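Local coordinates for protein carboxylic ester hydrolase (Aspergillus niger, PDB 7K4O) that probably hydrolyses ester bonds of tannins as a secreted serine esterase of the tannase family, with an alpha/beta-hydrolase fold, at residues I69-P81 with S117-N129. Residues are numbered along the deposited sequence; the frame is centred on the assembly and turned at random.
Sequences IDGDQVLLEIWLP and SGMTDGGFGGFSN
Strand 74-81 and strand 115-120 pair antiparallel through reciprocal backbone bonds at Trp79–Ser117 and Glu77–Met119. At Leu75 the pattern changes: its O still accepts from Asp121 N (3.0 Å), but its N donates to the carboxylate of Asp121, OD1, at 2.9 Å and 174°. Asp121 CB points toward strand 74-81, and a chi1 of 88°, with CG between the backbone N and carbonyl carbon, places OD1 within reach of Leu75 N. Leu75 N and Gly123 N grip OD1 from opposite faces of the carboxylate plane, the second bond closing an Asx turn, while Gly126 N binds Asp121 OD2 at 2.8 Å. One water gives protons to both Asp121 OD2 and Gln73 O and accepts from Gly125 N. A single carboxylate thus ties the glycine-rich 122-126 loop to the strand where the pairing of these two strands ends. The carboxylate of Glu77 is engaged within its own strand, where OE1 accepts from Trp79 NE1 through its anti lone pair.

In the side-chain packing, Phe127 sets its CZ 3.6 Å from Glu77 CB and also meets Leu75 CB, with Met119 CE over one face of the ring, near its rim. Glu77 and Met119 run side by side, Met119 CE 3.7 Å from Glu77 CD. Leu76 CD2 touches Thr120 OG1 (3.6 Å) on the other face of the sheet.

N-acetylglucosamine units of a protein-linked glycan touch Leu75, Glu77 and Phe127. Leu76 and Val74 pack against helix 144-169, and the two strands continue the mixed sheet between strands 50-66 and 89-93.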
ATOM      1  N   ILE A  69     -21.821 -10.185 -20.425  1.00 22.55           N
ATOM      2  CA  ILE A  69     -20.619  -9.460 -20.908  1.00 23.26           C
ATOM      3  C   ILE A  69     -19.922 -10.326 -21.948  1.00 27.13           C
ATOM      4  O   ILE A  69     -19.263 -11.324 -21.626  1.00 26.58           O
ATOM      5  CB  ILE A  69     -19.673  -9.009 -19.789  1.00 24.26           C
ATOM      6  CG1 ILE A  69     -20.414  -8.275 -18.672  1.00 25.44           C
ATOM      7  CG2 ILE A  69     -18.527  -8.230 -20.377  1.00 26.59           C
ATOM      8  CD1 ILE A  69     -19.543  -7.711 -17.557  1.00 26.62           C
ATOM      9  N   ASP A  70     -20.035  -9.946 -23.217  1.00 29.27           N
ATOM     10  CA  ASP A  70     -19.465 -10.777 -24.297  0.64 31.10           C
ATOM     11  C   ASP A  70     -17.931 -10.808 -24.140  1.00 29.12           C
ATOM     12  O   ASP A  70     -17.297  -9.743 -23.957  1.00 29.85           O
ATOM     13  CB  ASP A  70     -19.813 -10.228 -25.686  0.64 36.74           C
ATOM     14  CG  ASP A  70     -21.289 -10.217 -26.065  0.64 41.59           C
ATOM     15  OD1 ASP A  70     -22.131 -10.815 -25.324  0.64 40.03           O
ATOM     16  OD2 ASP A  70     -21.586  -9.593 -27.131  0.64 43.65           O
ATOM     17  N   GLY A  71     -17.374 -11.996 -24.225  1.00 28.61           N
ATOM     18  CA  GLY A  71     -15.920 -12.191 -24.173  1.00 31.04           C
ATOM     19  C   GLY A  71     -15.361 -12.200 -22.743  1.00 28.89           C
ATOM     20  O   GLY A  71     -14.107 -12.356 -22.585  1.00 29.69           O
ATOM     21  N   ASP A  72     -16.204 -12.019 -21.736  1.00 25.84           N
ATOM     22  CA  ASP A  72     -15.698 -11.871 -20.350  1.00 25.33           C
ATOM     23  C   ASP A  72     -15.091 -13.203 -19.854  1.00 22.97           C
ATOM     24  O   ASP A  72     -15.699 -14.287 -20.075  1.00 25.99           O
ATOM     25  CB  ASP A  72     -16.825 -11.433 -19.439  1.00 25.12           C
ATOM     26  CG  ASP A  72     -16.354 -10.966 -18.082  1.00 25.74           C
ATOM     27  OD1 ASP A  72     -15.611  -9.968 -18.021  1.00 27.49           O
ATOM     28  OD2 ASP A  72     -16.715 -11.666 -17.089  1.00 24.58           O
ATOM     29  N   GLN A  73     -13.980 -13.115 -19.134  1.00 23.25           N
ATOM     30  CA  GLN A  73     -13.397 -14.259 -18.411  1.00 23.35           C
ATOM     31  C   GLN A  73     -12.517 -13.739 -17.270  1.00 22.46           C
ATOM     32  O   GLN A  73     -11.652 -12.852 -17.470  1.00 23.20           O
ATOM     33  CB  GLN A  73     -12.561 -15.137 -19.340  1.00 27.61           C
ATOM     34  CG  GLN A  73     -12.117 -16.424 -18.659  1.00 26.96           C
ATOM     35  CD  GLN A  73     -11.456 -17.393 -19.613  1.00 30.37           C
ATOM     36  OE1 GLN A  73     -12.073 -18.370 -20.028  1.00 40.37           O
ATOM     37  NE2 GLN A  73     -10.217 -17.127 -19.968  1.00 28.02           N
ATOM     38  N   VAL A  74     -12.714 -14.311 -16.097  1.00 20.65           N
ATOM     39  CA  VAL A  74     -11.920 -14.022 -14.899  1.00 21.14           C
ATOM     40  C   VAL A  74     -11.232 -15.339 -14.491  1.00 20.33           C
ATOM     41  O   VAL A  74     -11.878 -16.390 -14.515  1.00 22.18           O
ATOM     42  CB  VAL A  74     -12.808 -13.490 -13.771  1.00 20.99           C
ATOM     43  CG1 VAL A  74     -11.961 -13.118 -12.576  1.00 21.51           C
ATOM     44  CG2 VAL A  74     -13.673 -12.298 -14.217  1.00 21.53           C
ATOM     45  N   LEU A  75      -9.969 -15.278 -14.163  1.00 20.83           N
ATOM     46  CA  LEU A  75      -9.219 -16.432 -13.629  1.00 22.29           C
ATOM     47  C   LEU A  75      -8.977 -16.186 -12.127  1.00 21.28           C
ATOM     48  O   LEU A  75      -8.514 -15.132 -11.711  1.00 20.27           O
ATOM     49  CB  LEU A  75      -7.879 -16.587 -14.338  1.00 22.62           C
ATOM     50  CG  LEU A  75      -7.996 -16.733 -15.842  1.00 27.52           C
ATOM     51  CD1 LEU A  75      -6.640 -16.801 -16.480  1.00 30.09           C
ATOM     52  CD2 LEU A  75      -8.830 -17.935 -16.214  1.00 29.24           C
ATOM     53  N   LEU A  76      -9.145 -17.249 -11.351  1.00 21.40           N
ATOM     54  CA  LEU A  76      -8.710 -17.272  -9.955  1.00 20.74           C
ATOM     55  C   LEU A  76      -7.612 -18.319  -9.793  1.00 19.75           C
ATOM     56  O   LEU A  76      -7.626 -19.357 -10.483  1.00 20.43           O
ATOM     57  CB  LEU A  76      -9.891 -17.617  -9.043  1.00 20.80           C
ATOM     58  CG  LEU A  76     -11.095 -16.686  -9.089  1.00 21.44           C
ATOM     59  CD1 LEU A  76     -12.100 -17.107  -8.042  1.00 21.90           C
ATOM     60  CD2 LEU A  76     -10.693 -15.229  -8.888  1.00 21.07           C
ATOM     61  N   GLU A  77      -6.707 -18.034  -8.893  1.00 20.95           N
ATOM     62  CA  GLU A  77      -5.679 -19.011  -8.487  1.00 20.81           C
ATOM     63  C   GLU A  77      -5.751 -19.098  -6.967  1.00 22.32           C
ATOM     64  O   GLU A  77      -5.640 -18.075  -6.305  1.00 21.11           O
ATOM     65  CB  GLU A  77      -4.272 -18.632  -8.958  1.00 20.18           C
ATOM     66  CG  GLU A  77      -3.196 -19.638  -8.512  1.00 20.96           C
ATOM     67  CD  GLU A  77      -1.886 -19.522  -9.294  1.00 25.82           C
ATOM     68  OE1 GLU A  77      -0.809 -19.639  -8.704  1.00 23.99           O
ATOM     69  OE2 GLU A  77      -1.976 -19.171 -10.515  1.00 26.86           O
ATOM     70  N   ILE A  78      -5.883 -20.325  -6.457  1.00 20.06           N
ATOM     71  CA  ILE A  78      -6.056 -20.552  -5.010  1.00 19.59           C
ATOM     72  C   ILE A  78      -5.088 -21.676  -4.633  1.00 18.89           C
ATOM     73  O   ILE A  78      -5.086 -22.700  -5.310  1.00 21.30           O
ATOM     74  CB  ILE A  78      -7.530 -20.920  -4.705  1.00 19.85           C
ATOM     75  CG1 ILE A  78      -8.463 -19.720  -5.014  1.00 21.42           C
ATOM     76  CG2 ILE A  78      -7.699 -21.341  -3.246  1.00 22.11           C
ATOM     77  CD1 ILE A  78      -9.936 -20.055  -4.929  1.00 21.87           C
ATOM     78  N   TRP A  79      -4.311 -21.437  -3.610  1.00 20.34           N
ATOM     79  CA  TRP A  79      -3.420 -22.481  -3.057  1.00 20.76           C
ATOM     80  C   TRP A  79      -4.087 -23.065  -1.817  1.00 21.88           C
ATOM     81  O   TRP A  79      -4.312 -22.319  -0.864  1.00 20.64           O
ATOM     82  CB  TRP A  79      -2.070 -21.919  -2.754  1.00 20.26           C
ATOM     83  CG  TRP A  79      -1.273 -21.450  -3.936  1.00 21.75           C
ATOM     84  CD1 TRP A  79      -1.644 -21.400  -5.255  1.00 21.36           C
ATOM     85  CD2 TRP A  79       0.059 -20.936  -3.871  1.00 21.26           C
ATOM     86  NE1 TRP A  79      -0.613 -20.880  -6.007  1.00 22.56           N
ATOM     87  CE2 TRP A  79       0.424 -20.542  -5.182  1.00 21.52           C
ATOM     88  CE3 TRP A  79       0.960 -20.720  -2.838  1.00 20.39           C
ATOM     89  CZ2 TRP A  79       1.680 -20.011  -5.464  1.00 25.03           C
ATOM     90  CZ3 TRP A  79       2.197 -20.167  -3.105  1.00 24.98           C
ATOM     91  CH2 TRP A  79       2.548 -19.805  -4.411  1.00 23.95           C
ATOM     92  N   LEU A  80      -4.269 -24.377  -1.831  1.00 20.99           N
ATOM     93  CA  LEU A  80      -4.924 -25.131  -0.724  1.00 20.73           C
ATOM     94  C   LEU A  80      -3.891 -25.893   0.084  1.00 22.49           C
ATOM     95  O   LEU A  80      -3.151 -26.721  -0.454  1.00 21.53           O
ATOM     96  CB  LEU A  80      -5.922 -26.101  -1.328  1.00 20.12           C
ATOM     97  CG  LEU A  80      -7.062 -25.548  -2.153  1.00 21.04           C
ATOM     98  CD1 LEU A  80      -7.877 -26.670  -2.751  1.00 23.00           C
ATOM     99  CD2 LEU A  80      -7.968 -24.646  -1.321  1.00 22.92           C
ATOM    100  N   PRO A  81      -3.762 -25.613   1.380  1.00 20.65           N
ATOM    101  CA  PRO A  81      -2.932 -26.463   2.239  1.00 20.98           C
ATOM    102  C   PRO A  81      -3.368 -27.928   2.227  1.00 20.81           C
ATOM    103  O   PRO A  81      -4.497 -28.294   1.953  1.00 22.15           O
ATOM    104  CB  PRO A  81      -3.149 -25.910   3.653  1.00 23.79           C
ATOM    105  CG  PRO A  81      -3.680 -24.475   3.418  1.00 23.34           C
ATOM    106  CD  PRO A  81      -4.414 -24.492   2.105  1.00 21.72           C
ATOM    107  N   SER A 117      -5.448 -19.758   0.180  1.00 18.97           N
ATOM    108  CA  SER A 117      -4.925 -18.419  -0.179  1.00 19.49           C
ATOM    109  C   SER A 117      -5.240 -18.134  -1.649  1.00 20.18           C
ATOM    110  O   SER A 117      -5.019 -18.988  -2.509  1.00 20.70           O
ATOM    111  CB  SER A 117      -3.435 -18.378   0.056  1.00 21.98           C
ATOM    112  OG  SER A 117      -3.121 -18.659   1.434  1.00 22.86           O
ATOM    113  N   GLY A 118      -5.853 -16.992  -1.930  1.00 19.70           N
ATOM    114  CA  GLY A 118      -6.346 -16.705  -3.282  1.00 18.06           C
ATOM    115  C   GLY A 118      -5.890 -15.393  -3.877  1.00 17.83           C
ATOM    116  O   GLY A 118      -5.600 -14.415  -3.173  1.00 18.93           O
ATOM    117  N   MET A 119      -5.882 -15.389  -5.209  1.00 18.46           N
ATOM    118  CA  MET A 119      -5.705 -14.156  -5.991  1.00 19.15           C
ATOM    119  C   MET A 119      -6.559 -14.225  -7.249  1.00 19.58           C
ATOM    120  O   MET A 119      -7.006 -15.305  -7.670  1.00 19.90           O
ATOM    121  CB  MET A 119      -4.231 -13.968  -6.353  1.00 19.54           C
ATOM    122  CG  MET A 119      -3.726 -14.977  -7.353  1.00 21.07           C
ATOM    123  SD  MET A 119      -1.895 -14.677  -7.505  1.00 24.33           S
ATOM    124  CE  MET A 119      -1.554 -15.820  -8.813  1.00 27.32           C
ATOM    125  N   THR A 120      -6.750 -13.065  -7.859  1.00 19.78           N
ATOM    126  CA  THR A 120      -7.546 -12.942  -9.084  1.00 19.21           C
ATOM    127  C   THR A 120      -6.711 -12.286 -10.192  1.00 19.44           C
ATOM    128  O   THR A 120      -5.775 -11.521  -9.925  1.00 20.49           O
ATOM    129  CB  THR A 120      -8.805 -12.102  -8.810  1.00 22.01           C
ATOM    130  OG1 THR A 120      -9.587 -11.973 -10.000  1.00 21.04           O
ATOM    131  CG2 THR A 120      -8.527 -10.743  -8.233  1.00 21.62           C
ATOM    132  N   ASP A 121      -7.121 -12.547 -11.412  1.00 20.08           N
ATOM    133  CA  ASP A 121      -6.596 -11.780 -12.562  1.00 19.39           C
ATOM    134  C   ASP A 121      -7.503 -10.600 -12.896  1.00 21.51           C
ATOM    135  O   ASP A 121      -7.189  -9.896 -13.839  1.00 21.64           O
ATOM    136  CB  ASP A 121      -6.348 -12.638 -13.793  1.00 20.68           C
ATOM    137  CG  ASP A 121      -7.501 -12.830 -14.734  1.00 22.47           C
ATOM    138  OD1 ASP A 121      -8.684 -12.683 -14.328  1.00 21.04           O
ATOM    139  OD2 ASP A 121      -7.202 -13.189 -15.924  1.00 25.09           O
ATOM    140  N   GLY A 122      -8.629 -10.430 -12.196  1.00 21.94           N
ATOM    141  CA  GLY A 122      -9.456  -9.232 -12.400  1.00 19.62           C
ATOM    142  C   GLY A 122     -10.259  -9.222 -13.670  1.00 20.11           C
ATOM    143  O   GLY A 122     -10.980  -8.203 -13.908  1.00 20.86           O
ATOM    144  N   GLY A 123     -10.198 -10.273 -14.476  1.00 21.19           N
ATOM    145  CA  GLY A 123     -10.786 -10.289 -15.826  1.00 23.67           C
ATOM    146  C   GLY A 123      -9.870  -9.676 -16.872  1.00 23.56           C
ATOM    147  O   GLY A 123     -10.359  -9.447 -17.996  1.00 23.71           O
ATOM    148  N   PHE A 124      -8.590  -9.430 -16.572  1.00 21.24           N
ATOM    149  CA  PHE A 124      -7.731  -8.643 -17.489  1.00 22.45           C
ATOM    150  C   PHE A 124      -7.068  -9.500 -18.563  1.00 26.90           C
ATOM    151  O   PHE A 124      -6.226  -8.938 -19.303  1.00 28.84           O
ATOM    152  CB  PHE A 124      -6.697  -7.875 -16.679  1.00 22.87           C
ATOM    153  CG  PHE A 124      -7.221  -7.090 -15.500  1.00 21.70           C
ATOM    154  CD1 PHE A 124      -8.483  -6.502 -15.519  1.00 23.13           C
ATOM    155  CD2 PHE A 124      -6.388  -6.837 -14.429  1.00 21.26           C
ATOM    156  CE1 PHE A 124      -8.943  -5.764 -14.434  1.00 23.04           C
ATOM    157  CE2 PHE A 124      -6.846  -6.121 -13.344  1.00 23.62           C
ATOM    158  CZ  PHE A 124      -8.120  -5.594 -13.351  1.00 24.24           C
ATOM    159  N   GLY A 125      -7.364 -10.787 -18.659  1.00 25.08           N
ATOM    160  CA  GLY A 125      -6.835 -11.658 -19.725  1.00 26.39           C
ATOM    161  C   GLY A 125      -5.601 -12.436 -19.321  1.00 29.14           C
ATOM    162  O   GLY A 125      -4.723 -12.706 -20.205  1.00 33.61           O
ATOM    163  N   GLY A 126      -5.444 -12.749 -18.056  1.00 23.87           N
ATOM    164  CA  GLY A 126      -4.303 -13.503 -17.533  1.00 24.38           C
ATOM    165  C   GLY A 126      -3.710 -12.837 -16.338  1.00 25.35           C
ATOM    166  O   GLY A 126      -3.768 -11.608 -16.243  1.00 25.10           O
ATOM    167  N   PHE A 127      -3.104 -13.591 -15.422  1.00 24.08           N
ATOM    168  CA  PHE A 127      -2.526 -13.024 -14.201  1.00 23.45           C
ATOM    169  C   PHE A 127      -1.484 -11.959 -14.493  1.00 23.77           C
ATOM    170  O   PHE A 127      -1.283 -11.024 -13.704  1.00 22.85           O
ATOM    171  CB  PHE A 127      -1.982 -14.111 -13.259  1.00 24.96           C
ATOM    172  CG  PHE A 127      -3.040 -15.044 -12.776  1.00 23.47           C
ATOM    173  CD1 PHE A 127      -4.001 -14.648 -11.830  1.00 22.45           C
ATOM    174  CD2 PHE A 127      -3.081 -16.337 -13.248  1.00 25.51           C
ATOM    175  CE1 PHE A 127      -5.026 -15.518 -11.476  1.00 22.57           C
ATOM    176  CE2 PHE A 127      -4.093 -17.198 -12.878  1.00 26.42           C
ATOM    177  CZ  PHE A 127      -5.051 -16.797 -11.959  1.00 25.06           C
ATOM    178  N   SER A 128      -0.714 -12.111 -15.577  1.00 25.56           N
ATOM    179  CA  SER A 128       0.392 -11.161 -15.841  1.00 27.57           C
ATOM    180  C   SER A 128      -0.105  -9.949 -16.647  1.00 26.86           C
ATOM    181  O   SER A 128       0.678  -9.076 -16.863  1.00 28.85           O
ATOM    182  CB  SER A 128       1.515 -11.865 -16.594  1.00 32.58           C
ATOM    183  OG  SER A 128       1.026 -12.243 -17.854  1.00 34.59           O
ATOM    184  N   ASN A 129      -1.362  -9.897 -17.041  1.00 25.03           N
ATOM    185  CA  ASN A 129      -1.931  -8.707 -17.724  1.00 27.53           C
ATOM    186  C   ASN A 129      -2.621  -7.823 -16.686  1.00 27.84           C
ATOM    187  O   ASN A 129      -3.383  -8.339 -15.856  1.00 25.25           O
ATOM    188  CB  ASN A 129      -2.900  -9.128 -18.812  1.00 29.46           C
ATOM    189  CG  ASN A 129      -2.145  -9.829 -19.931  1.00 41.49           C
ATOM    190  OD1 ASN A 129      -1.014  -9.455 -20.240  1.00 42.08           O
ATOM    191  ND2 ASN A 129      -2.684 -10.926 -20.427  1.00 47.94           N
TER
HETATM  192  O   HOH W   1      -8.989 -13.117 -17.789  1.00 24.37           O
HETATM  193  O   HOH W   2     -12.687 -10.437 -19.344  1.00 29.08           O